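Long-range contact in RNA methyltransferase, TrmH family (Porphyromonas gingivalis, PDB 2I6D), which probably transfers a methyl group to RNA and adopts the knotted fold of SPOUT methyltransferases: residues P114-T119 / S239-I244. Residues are numbered along the deposited sequence; the frame is centred on the assembly and turned at random.
Sequences PGNVGT and SLNVAI. With ACY (acetic acid), chain B.
N116 and N241 join side chains between the first turn of helix 114-127 and the start of helix 242-255, within the knotted SPOUT domain, with its parallel sheet, to which the TrmH/SpoU family belongs. The pair illustrates how an N-capping asparagine can use its OD1 for its own helix and its ND2 to reach a neighbouring one. N116 can be followed outward. Its CB lies 4.0 Å from CG1 of V242. With chi1 at -71°, CG swings to the side of the backbone N, opposite the carbonyl carbon, and comes within 3.8 Å of N241 ND2. OD1 then accepts a nearly straight bond from N241 ND2 at 3.2 Å. The two amide planes are steeply turned, 71° apart: N116 OD1 lies in the amide plane of N241, whereas the donor sits above the carbonyl plane of N116 and off its lone pairs. ND2 of N116 turns to an acetate ion or acetic acid, probably from the crystallisation liquor, giving a 3.0 Å bond to its O; the same small molecule is also held by D113 N. N241 has a second task as the N-cap of helix 242-255. Its OD1 accepts from I244 N at 3.2 Å, in the carbonyl plane and on a lone pair, with a weak bond from A243 N besides. With OD1 committed to the cap, ND2 serves N116, and together these bonds fix which way the N241 amide is flipped. One turn further along helix 114-127 the contact becomes apolar: CB of A243 meets the methyl CG2 of T119 at 3.7 Å.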
loop_
_atom_site.group_PDB
_atom_site.type_symbol
_atom_site.label_atom_id
_atom_site.label_comp_id
_atom_site.label_asym_id
_atom_site.label_seq_id
_atom_site.Cartn_x
_atom_site.Cartn_y
_atom_site.Cartn_z
ATOM N N PRO A 114 8.783 3.587 4.166
ATOM C CA PRO A 114 7.528 4.152 3.659
ATOM C C PRO A 114 7.616 4.596 2.204
ATOM O O PRO A 114 6.678 4.366 1.441
ATOM C CB PRO A 114 7.278 5.355 4.595
ATOM C CG PRO A 114 8.025 5.035 5.816
ATOM C CD PRO A 114 9.222 4.248 5.409
ATOM N N GLY A 115 8.730 5.227 1.825
ATOM C CA GLY A 115 8.955 5.623 0.432
ATOM C C GLY A 115 8.871 4.450 -0.520
ATOM O O GLY A 115 8.155 4.517 -1.532
ATOM N N ASN A 116 9.611 3.379 -0.211
ATOM C CA ASN A 116 9.613 2.172 -1.028
ATOM C C ASN A 116 8.209 1.567 -1.128
ATOM O O ASN A 116 7.789 1.166 -2.223
ATOM C CB ASN A 116 10.610 1.127 -0.494
ATOM C CG ASN A 116 12.059 1.538 -0.722
ATOM O OD1 ASN A 116 12.350 2.344 -1.601
ATOM N ND2 ASN A 116 12.974 1.011 0.095
ATOM N N VAL A 117 7.474 1.530 -0.006
ATOM C CA VAL A 117 6.152 0.897 -0.024
ATOM C C VAL A 117 5.198 1.695 -0.913
ATOM O O VAL A 117 4.476 1.115 -1.727
ATOM C CB VAL A 117 5.563 0.656 1.402
ATOM C CG1 VAL A 117 4.088 0.216 1.323
ATOM C CG2 VAL A 117 6.393 -0.413 2.174
ATOM N N GLY A 118 5.229 3.023 -0.786
ATOM C CA GLY A 118 4.428 3.901 -1.641
ATOM C C GLY A 118 4.734 3.705 -3.113
ATOM O O GLY A 118 3.822 3.661 -3.952
ATOM N N THR A 119 6.022 3.672 -3.440
ATOM C CA THR A 119 6.429 3.460 -4.824
ATOM C C THR A 119 5.902 2.117 -5.337
ATOM O O THR A 119 5.448 2.023 -6.485
ATOM C CB THR A 119 7.951 3.564 -4.979
ATOM O OG1 THR A 119 8.364 4.869 -4.539
ATOM C CG2 THR A 119 8.374 3.364 -6.437
ATOM N N SER A 239 22.678 -5.362 -4.515
ATOM C CA SER A 239 21.249 -5.532 -4.762
ATOM C C SER A 239 20.615 -4.289 -5.359
ATOM O O SER A 239 21.115 -3.187 -5.161
ATOM C CB SER A 239 20.519 -5.911 -3.467
ATOM O OG SER A 239 19.166 -6.216 -3.742
ATOM N N LEU A 240 19.517 -4.476 -6.095
ATOM C CA LEU A 240 18.733 -3.350 -6.581
ATOM C C LEU A 240 17.769 -2.925 -5.485
ATOM O O LEU A 240 17.350 -3.747 -4.680
ATOM C CB LEU A 240 17.920 -3.738 -7.814
ATOM C CG LEU A 240 18.661 -3.880 -9.143
ATOM C CD1 LEU A 240 17.719 -4.495 -10.156
ATOM C CD2 LEU A 240 19.215 -2.524 -9.599
ATOM N N ASN A 241 17.419 -1.638 -5.465
ATOM C CA ASN A 241 16.385 -1.142 -4.565
ATOM C C ASN A 241 15.116 -2.016 -4.740
ATOM O O ASN A 241 14.813 -2.449 -5.848
ATOM C CB ASN A 241 16.125 0.334 -4.899
ATOM C CG ASN A 241 14.888 0.882 -4.198
ATOM O OD1 ASN A 241 13.781 0.713 -4.678
ATOM N ND2 ASN A 241 15.081 1.513 -3.040
ATOM N N VAL A 242 14.398 -2.303 -3.650
ATOM C CA VAL A 242 13.251 -3.219 -3.742
ATOM C C VAL A 242 12.131 -2.707 -4.669
ATOM O O VAL A 242 11.485 -3.493 -5.339
ATOM C CB VAL A 242 12.677 -3.581 -2.322
ATOM C CG1 VAL A 242 12.211 -2.331 -1.592
ATOM C CG2 VAL A 242 11.539 -4.608 -2.451
ATOM N N ALA A 243 11.889 -1.399 -4.691
ATOM C CA ALA A 243 10.826 -0.873 -5.551
ATOM C C ALA A 243 11.258 -0.983 -7.026
ATOM O O ALA A 243 10.437 -1.204 -7.917
ATOM C CB ALA A 243 10.516 0.590 -5.170
ATOM N N ILE A 244 12.543 -0.750 -7.287
ATOM C CA ILE A 244 13.091 -0.912 -8.639
ATOM C C ILE A 244 12.920 -2.361 -9.098
ATOM O O ILE A 244 12.432 -2.624 -10.215
ATOM C CB ILE A 244 14.587 -0.467 -8.699
ATOM C CG1 ILE A 244 14.712 1.048 -8.458
ATOM C CG2 ILE A 244 15.284 -0.925 -10.006
ATOM C CD1 ILE A 244 14.119 1.929 -9.628
HETATM C C ACY B . 13.345 -1.470 2.558
HETATM O O ACY B . 12.330 -0.817 2.447
HETATM O OXT ACY B . 14.253 -1.612 1.658
HETATM C CH3 ACY B . 13.440 -2.139 3.888
#